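Local coordinates for protein endoglucanase (Komagataeibacter sucrofermentans, PDB 6VC5) that probably catalyses the endohydrolysis of beta-1,4-glucosidic linkages in cellulose and related beta-glucans, as a family 8 glycosyl hydrolase, at residues Gly39-Ala44 against Ala97-Trp102; Ala69-Arg74 against Met117-Asp122; Phe219-Ile224 against Pro274-Val279. All blocks are in the same frame, centred on the assembly; numbering follows the deposited sequence.

Contact 1: residues Gly39-Ala44 against Ala97-Trp102; sequences GMLFSA and ALALAW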
# COMPACT_ATOMS: atom_id res chain seq x y z
N GLY A 39 8.49 -6.18 -4.52
CA GLY A 39 9.75 -6.59 -5.11
C GLY A 39 10.16 -5.69 -6.26
O GLY A 39 11.32 -5.29 -6.37
N MET A 40 9.19 -5.34 -7.11
CA MET A 40 9.46 -4.44 -8.23
C MET A 40 9.82 -3.04 -7.74
O MET A 40 10.77 -2.42 -8.23
CB MET A 40 8.24 -4.42 -9.14
CG MET A 40 8.04 -5.72 -9.91
SD MET A 40 6.41 -5.74 -10.75
CE MET A 40 6.64 -4.42 -11.99
N LEU A 41 9.07 -2.53 -6.76
CA LEU A 41 9.34 -1.18 -6.27
C LEU A 41 10.71 -1.09 -5.60
O LEU A 41 11.46 -0.13 -5.81
CB LEU A 41 8.24 -0.75 -5.30
CG LEU A 41 8.23 0.73 -4.89
CD1 LEU A 41 7.69 1.57 -6.04
CD2 LEU A 41 7.39 0.94 -3.64
N PHE A 42 11.03 -2.07 -4.74
CA PHE A 42 12.30 -2.03 -4.02
C PHE A 42 13.49 -2.22 -4.96
O PHE A 42 14.53 -1.55 -4.80
CB PHE A 42 12.34 -3.11 -2.93
CG PHE A 42 11.22 -3.04 -1.91
CD1 PHE A 42 10.45 -1.91 -1.74
CD2 PHE A 42 10.95 -4.15 -1.12
CE1 PHE A 42 9.42 -1.87 -0.79
CE2 PHE A 42 9.94 -4.12 -0.18
CZ PHE A 42 9.16 -2.98 -0.02
N SER A 43 13.38 -3.13 -5.93
CA SER A 43 14.46 -3.34 -6.89
C SER A 43 14.65 -2.14 -7.80
O SER A 43 15.78 -1.80 -8.15
CB SER A 43 14.25 -4.65 -7.67
OG SER A 43 13.09 -4.61 -8.46
N ALA A 44 13.55 -1.48 -8.20
CA ALA A 44 13.69 -0.25 -8.98
C ALA A 44 14.38 0.85 -8.17
O ALA A 44 15.28 1.53 -8.68
CB ALA A 44 12.31 0.23 -9.44
N ALA A 97 2.26 -0.55 -10.83
CA ALA A 97 2.30 0.56 -11.77
C ALA A 97 3.36 1.60 -11.38
O ALA A 97 4.11 2.08 -12.24
CB ALA A 97 0.92 1.22 -11.87
N LEU A 98 3.43 1.95 -10.10
CA LEU A 98 4.46 2.91 -9.66
C LEU A 98 5.86 2.37 -9.93
O LEU A 98 6.72 3.11 -10.43
CB LEU A 98 4.29 3.23 -8.18
CG LEU A 98 5.34 4.17 -7.58
CD1 LEU A 98 5.33 5.52 -8.25
CD2 LEU A 98 5.05 4.31 -6.10
N ALA A 99 6.08 1.09 -9.65
CA ALA A 99 7.40 0.49 -9.89
C ALA A 99 7.77 0.52 -11.37
O ALA A 99 8.93 0.79 -11.73
CB ALA A 99 7.40 -0.95 -9.37
N LEU A 100 6.80 0.21 -12.24
CA LEU A 100 7.05 0.29 -13.69
C LEU A 100 7.36 1.71 -14.14
O LEU A 100 8.23 1.91 -15.00
CB LEU A 100 5.85 -0.26 -14.46
CG LEU A 100 5.79 -1.78 -14.44
CD1 LEU A 100 4.39 -2.27 -14.73
CD2 LEU A 100 6.78 -2.37 -15.44
N ALA A 101 6.66 2.69 -13.58
CA ALA A 101 6.97 4.09 -13.90
C ALA A 101 8.39 4.44 -13.48
O ALA A 101 9.13 5.05 -14.25
CB ALA A 101 5.96 5.01 -13.21
N TRP A 102 8.79 4.05 -12.27
CA TRP A 102 10.14 4.34 -11.82
C TRP A 102 11.18 3.62 -12.67
O TRP A 102 12.20 4.22 -13.06
CB TRP A 102 10.30 3.91 -10.37
CG TRP A 102 9.68 4.82 -9.40
CD1 TRP A 102 8.98 5.97 -9.66
CD2 TRP A 102 9.75 4.70 -7.98
NE1 TRP A 102 8.59 6.56 -8.48
CE2 TRP A 102 9.04 5.79 -7.43
CE3 TRP A 102 10.32 3.76 -7.12
CZ2 TRP A 102 8.91 5.98 -6.05
CZ3 TRP A 102 10.18 3.94 -5.75
CH2 TRP A 102 9.48 5.05 -5.24

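Contact 2: residues Ala69-Arg74 against Met117-Asp122; sequences ALFSWR and MNIYGD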
# COMPACT_ATOMS: atom_id res chain seq x y z
N ALA A 69 -5.76 -4.73 -17.59
CA ALA A 69 -4.37 -4.67 -17.14
C ALA A 69 -4.21 -4.85 -15.64
O ALA A 69 -3.09 -4.77 -15.14
CB ALA A 69 -3.73 -3.35 -17.59
N LEU A 70 -5.29 -5.11 -14.91
CA LEU A 70 -5.18 -5.34 -13.47
C LEU A 70 -4.67 -6.76 -13.22
O LEU A 70 -4.49 -7.56 -14.15
CB LEU A 70 -6.52 -5.06 -12.79
CG LEU A 70 -7.14 -3.70 -13.11
CD1 LEU A 70 -8.43 -3.53 -12.32
CD2 LEU A 70 -6.16 -2.59 -12.76
N PHE A 71 -4.47 -7.10 -11.94
CA PHE A 71 -3.77 -8.32 -11.55
C PHE A 71 -4.62 -9.15 -10.62
O PHE A 71 -5.19 -8.64 -9.65
CB PHE A 71 -2.44 -7.99 -10.85
CG PHE A 71 -1.47 -7.30 -11.75
CD1 PHE A 71 -0.51 -8.02 -12.42
CD2 PHE A 71 -1.55 -5.92 -11.94
CE1 PHE A 71 0.37 -7.40 -13.29
CE2 PHE A 71 -0.68 -5.29 -12.78
CZ PHE A 71 0.28 -6.02 -13.47
N SER A 72 -4.70 -10.45 -10.89
CA SER A 72 -5.26 -11.35 -9.89
C SER A 72 -4.42 -11.27 -8.62
O SER A 72 -3.20 -11.16 -8.68
CB SER A 72 -5.24 -12.77 -10.44
OG SER A 72 -6.07 -12.88 -11.59
N TRP A 73 -5.08 -11.31 -7.47
CA TRP A 73 -4.38 -10.93 -6.24
C TRP A 73 -3.40 -12.00 -5.76
O TRP A 73 -2.45 -11.67 -5.05
CB TRP A 73 -5.38 -10.55 -5.14
CG TRP A 73 -6.07 -11.70 -4.50
CD1 TRP A 73 -7.12 -12.42 -5.02
CD2 TRP A 73 -5.80 -12.26 -3.21
NE1 TRP A 73 -7.50 -13.40 -4.12
CE2 TRP A 73 -6.71 -13.31 -3.01
CE3 TRP A 73 -4.86 -11.96 -2.21
CZ2 TRP A 73 -6.70 -14.08 -1.84
CZ3 TRP A 73 -4.86 -12.72 -1.06
CH2 TRP A 73 -5.78 -13.77 -0.88
N ARG A 74 -3.61 -13.27 -6.11
CA ARG A 74 -2.84 -14.35 -5.51
C ARG A 74 -2.57 -15.49 -6.48
O ARG A 74 -3.42 -15.86 -7.29
CB ARG A 74 -3.57 -14.90 -4.27
CG ARG A 74 -2.87 -16.08 -3.62
CD ARG A 74 -3.46 -16.40 -2.27
NE ARG A 74 -4.76 -17.03 -2.39
CZ ARG A 74 -5.46 -17.46 -1.35
NH1 ARG A 74 -4.96 -17.33 -0.13
NH2 ARG A 74 -6.64 -18.03 -1.53
N MET A 117 1.11 2.93 -17.68
CA MET A 117 -0.05 3.68 -18.14
C MET A 117 -1.24 2.78 -18.42
O MET A 117 -2.39 3.16 -18.14
CB MET A 117 0.33 4.52 -19.36
CG MET A 117 1.29 5.63 -19.00
SD MET A 117 1.61 6.86 -20.29
CE MET A 117 2.36 5.82 -21.51
N ASN A 118 -1.00 1.57 -18.93
CA ASN A 118 -2.10 0.62 -19.12
C ASN A 118 -2.75 0.24 -17.79
O ASN A 118 -3.98 0.19 -17.70
CB ASN A 118 -1.60 -0.64 -19.83
CG ASN A 118 -1.28 -0.38 -21.29
OD1 ASN A 118 -1.72 0.61 -21.87
ND2 ASN A 118 -0.51 -1.27 -21.90
N ILE A 119 -1.95 -0.02 -16.76
CA ILE A 119 -2.51 -0.34 -15.44
C ILE A 119 -3.29 0.85 -14.89
O ILE A 119 -4.41 0.71 -14.39
CB ILE A 119 -1.40 -0.77 -14.47
CG1 ILE A 119 -0.69 -2.02 -14.98
CG2 ILE A 119 -1.98 -1.02 -13.07
CD1 ILE A 119 0.68 -2.25 -14.34
N TYR A 120 -2.67 2.04 -14.93
CA TYR A 120 -3.34 3.22 -14.36
C TYR A 120 -4.65 3.48 -15.07
O TYR A 120 -5.66 3.82 -14.42
CB TYR A 120 -2.43 4.45 -14.48
CG TYR A 120 -1.31 4.52 -13.47
CD1 TYR A 120 -1.53 4.33 -12.11
CD2 TYR A 120 -0.02 4.84 -13.88
CE1 TYR A 120 -0.50 4.42 -11.18
CE2 TYR A 120 1.03 4.95 -12.96
CZ TYR A 120 0.79 4.74 -11.62
OH TYR A 120 1.82 4.84 -10.72
N GLY A 121 -4.67 3.33 -16.39
CA GLY A 121 -5.90 3.53 -17.14
C GLY A 121 -7.01 2.61 -16.67
O GLY A 121 -8.17 3.04 -16.55
N ASP A 122 -6.69 1.35 -16.40
CA ASP A 122 -7.72 0.42 -15.95
C ASP A 122 -8.10 0.61 -14.48
O ASP A 122 -9.26 0.36 -14.12
CB ASP A 122 -7.30 -1.02 -16.26
CG ASP A 122 -7.68 -1.43 -17.68
OD1 ASP A 122 -8.59 -0.78 -18.25
OD2 ASP A 122 -7.08 -2.38 -18.22

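Contact 3: residues Phe219-Ile224 against Pro274-Val279; sequences FSYDAI and PGYLAV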
# COMPACT_ATOMS: atom_id res chain seq x y z
N PHE A 219 -7.65 -0.10 13.93
CA PHE A 219 -6.48 0.46 13.25
C PHE A 219 -5.37 -0.55 13.45
O PHE A 219 -4.97 -0.74 14.53
CB PHE A 219 -6.08 1.80 13.91
CG PHE A 219 -4.76 2.37 13.41
CD1 PHE A 219 -4.71 3.21 12.34
CD2 PHE A 219 -3.60 2.12 14.08
CE1 PHE A 219 -3.53 3.76 11.93
CE2 PHE A 219 -2.40 2.66 13.67
CZ PHE A 219 -2.37 3.47 12.58
N SER A 220 -4.89 -1.18 12.39
CA SER A 220 -3.89 -2.21 12.49
C SER A 220 -3.03 -2.35 11.24
O SER A 220 -2.51 -1.39 10.76
CB SER A 220 -4.49 -3.55 12.96
OG SER A 220 -5.16 -4.27 11.99
N TYR A 221 -2.92 -3.56 10.73
CA TYR A 221 -1.90 -3.88 9.77
C TYR A 221 -2.10 -3.28 8.39
O TYR A 221 -1.17 -3.18 7.65
CB TYR A 221 -1.73 -5.40 9.71
CG TYR A 221 -1.30 -5.95 11.03
CD1 TYR A 221 0.01 -5.98 11.37
CD2 TYR A 221 -2.22 -6.40 11.96
CE1 TYR A 221 0.42 -6.46 12.58
CE2 TYR A 221 -1.81 -6.87 13.18
CZ TYR A 221 -0.49 -6.91 13.48
OH TYR A 221 0.02 -7.38 14.66
N ASP A 222 -3.32 -2.88 8.08
CA ASP A 222 -3.59 -2.12 6.86
C ASP A 222 -3.43 -0.61 7.08
O ASP A 222 -2.68 0.06 6.40
CB ASP A 222 -5.03 -2.35 6.38
CG ASP A 222 -5.30 -3.77 5.87
OD1 ASP A 222 -5.51 -4.67 6.70
OD2 ASP A 222 -5.40 -3.97 4.66
N ALA A 223 -4.12 -0.11 8.10
CA ALA A 223 -4.23 1.32 8.33
C ALA A 223 -2.91 1.99 8.65
O ALA A 223 -2.78 3.16 8.46
CB ALA A 223 -5.29 1.63 9.38
N ILE A 224 -1.94 1.22 9.09
CA ILE A 224 -0.68 1.80 9.50
C ILE A 224 0.03 2.27 8.26
O ILE A 224 0.77 3.24 8.35
CB ILE A 224 0.22 0.72 10.16
CG1 ILE A 224 1.54 1.29 10.67
CG2 ILE A 224 0.53 -0.39 9.17
CD1 ILE A 224 1.35 2.26 11.81
N PRO A 274 8.71 -4.05 14.18
CA PRO A 274 9.52 -2.84 13.93
C PRO A 274 9.05 -2.00 12.76
O PRO A 274 9.33 -0.79 12.75
CB PRO A 274 10.92 -3.40 13.66
CG PRO A 274 10.94 -4.72 14.34
CD PRO A 274 9.54 -5.26 14.32
N GLY A 275 8.36 -2.57 11.78
CA GLY A 275 7.84 -1.74 10.70
C GLY A 275 6.92 -0.63 11.17
O GLY A 275 6.88 0.45 10.57
N TYR A 276 6.15 -0.87 12.24
CA TYR A 276 5.32 0.22 12.75
C TYR A 276 6.18 1.34 13.32
O TYR A 276 5.84 2.52 13.22
CB TYR A 276 4.41 -0.23 13.89
CG TYR A 276 3.15 -0.95 13.53
CD1 TYR A 276 3.11 -1.90 12.50
CD2 TYR A 276 1.99 -0.74 14.27
CE1 TYR A 276 1.92 -2.59 12.22
CE2 TYR A 276 0.81 -1.43 13.99
CZ TYR A 276 0.78 -2.36 12.98
OH TYR A 276 -0.37 -3.05 12.70
N LEU A 277 7.27 0.97 13.99
CA LEU A 277 8.18 1.98 14.51
C LEU A 277 8.79 2.79 13.38
O LEU A 277 8.98 4.00 13.52
CB LEU A 277 9.27 1.30 15.35
CG LEU A 277 10.38 2.16 15.94
CD1 LEU A 277 9.81 3.16 16.90
CD2 LEU A 277 11.38 1.27 16.63
N ALA A 278 9.08 2.14 12.25
CA ALA A 278 9.55 2.87 11.08
C ALA A 278 8.54 3.92 10.63
O ALA A 278 8.89 5.08 10.38
CB ALA A 278 9.86 1.90 9.95
N VAL A 279 7.26 3.54 10.54
CA VAL A 279 6.21 4.49 10.18
C VAL A 279 6.10 5.62 11.21
O VAL A 279 6.02 6.80 10.85
CB VAL A 279 4.87 3.76 10.00
CG1 VAL A 279 3.76 4.77 9.75
CG2 VAL A 279 4.95 2.77 8.83

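Contact 1: residues Gly39-Ala44 against Ala97-Trp102
Leu-41 and Ala-99 mark the closest approach of segments 39-44 and 97-102, of helices 33-46 and 90-106, which run roughly parallel: the segment axes come within 8.2 Å of each other with an angle of 26° between their directions. Ala-99 is small enough to bring the backbones together: its CB lies 3.5 Å from the backbone N of Leu-41 and also touches CB of Met-40.

Leu-41 carries most of the contact, from CB to its tip. Its CB still belongs to the seam, resting against Ala-99 CB at 4.2 Å. With CG anti to the backbone N (chi1 -169°), the branch swings on toward the indole of Trp-102, and CG comes 3.9 Å from CZ3. CD1 is the business end: it sits over one face of the six-membered ring, 3.4 Å from CZ3, a CH-pi contact displaced toward the rim. The same methyl meets Leu-98 CD2 at 3.8 Å, and Leu-98 CD1 lies over the indole too, so leucines from both helices line the ring.

Met-40 works the other flank. Its chain bends at chi3, which turns CE onto Leu-100 CG at 3.7 Å; the Met-40 side chain also touches Phe-52, Ile-55 and Trp-56 of helix 49-62. Ala-44, one turn on from Met-40, rests loosely against Trp-102 CB, and the indole itself also meets Phe-320. Purely apolar and buried, this is a parallel helix-helix interface, consistent with neighbouring helices of one layer in the (alpha/alpha)6 barrel of this family.

Contact 2: residues Ala69-Arg74 against Met117-Asp122
The backbones come together at Ala-69 and Ile-119, CA to CA 5.0 Å, where the irregular segment 69-74 starts against one side of helix 117-122 and then runs away from it. In the (alpha/alpha)6 barrel expected of this family, this is a long connection following helix 49-62 that is fastened to helix 110-126 part way along, at Ala-69.

Ala-69 takes the central place. Its CB lies 3.6 Å from the carbonyl O of Asn-118 and also touches the CB of that residue, whose amide group is instead tied back to Gln-114 within the same helix. The carbonyl O of Ala-69 passes 3.7 Å from Ile-119 CG1 and finds its hydrogen-bond donor in Gln-64.

Leu-70 leans across Asp-122, one turn on from Asn-118, its CD2 4.0 Å from the aspartate CB, so the methylene rather than the carboxylate meets the leucine. Val-123 and Leu-126 extend the same apolar strip along the helix. Phe-71 brings its ring to Ile-119. CG1 of the isoleucine is anti to its carbonyl carbon (chi1 -61°), and this carries CD1 out to the edge of the phenyl ring, in its plane, 3.7 Å from CE2; the two side chains cross at about a right angle. Ile-96 also packs on Phe-71, so the ring touches both helix 90-106 and helix 110-126.

One polar bond joins the segments. The backbone N of Ala-69 donates to OD2 of Asp-122 over 2.8 Å at an N-H...O angle of 155°, reaching the oxygen on its anti side and 17° out of the carboxylate plane.

Contact 3: residues Phe219-Ile224 against Pro274-Val279
Tyr-276 of helix 274-282 reaches into the bend made by Ser-220, Tyr-221 and Ile-224, the turn that leads into helix 225-232. Ile-224 CA and Tyr-276 CA, 7.0 Å apart, are the nearest pair of the two backbones. The tyrosine CG is anti to the carbonyl carbon (chi1 -80°), which sends the ring across toward Tyr-221.

Over one face of the phenol lies Ile-224. Its CG1 stands almost straight above the ring centre, 3.9 Å from the centroid and 10° off the normal, and CD1 continues over the same face toward CD2 of the tyrosine. At the far end, the edge of Tyr-276 is presented to the face of Tyr-221 in an offset edge-to-face pair, centroids 5.6 Å apart and planes at 64°. The hydroxyl leads: OH lies over the rim of the Tyr-221 ring, 3.2 Å from CD1, and close to the carbonyl carbon of Ser-220. That hydroxyl hydrogen-bonds to the carbonyl O of Gly-258, while the nearby O of Ser-220 is poorly angled for it. At Tyr-276 an alanine is likely to leave Gly-258 O without this donor and open a gap between Ile-224 and the Tyr-221 ring.

One turn further on, Val-279 packs on another flank of Ile-224. Its CG1 is 3.6 Å from the isoleucine carbonyl O and 4.0 Å from CD1, and Leu-305 and Leu-228 pack on it from helices 300-313 and 225-232.

In the (alpha/alpha)6 barrel expected of this family, the turn is thus seated by ring faces and methyl groups. The tyrosine hydroxyl brought into it is satisfied by Gly-258 O, and Ser-220 OG is held by Asp-198; the grip of Tyr-276 on segment 219-224 therefore rests on van der Waals and ring contacts.

Overall arrangement
All three contacts are largely buried, but contact 2 reaches the surface at Asn-118. Contacts 1 and 2 share a neighbourhood: helices 90-106 and 110-126 follow each other in the chain, and Leu-100 of contact 1 touches Ile-119 of contact 2 through CD1 atoms 3.7 Å apart. Contact 3 stands apart, its centre about 21 Å from that of contact 1 and about 26 Å from that of contact 2, across the chain's centre from the latter. The chemistry follows the setting: helix on helix is wholly apolar in contact 1, a loop is pinned by an aspartate in contact 2, and an aromatic pair seats a turn in contact 3.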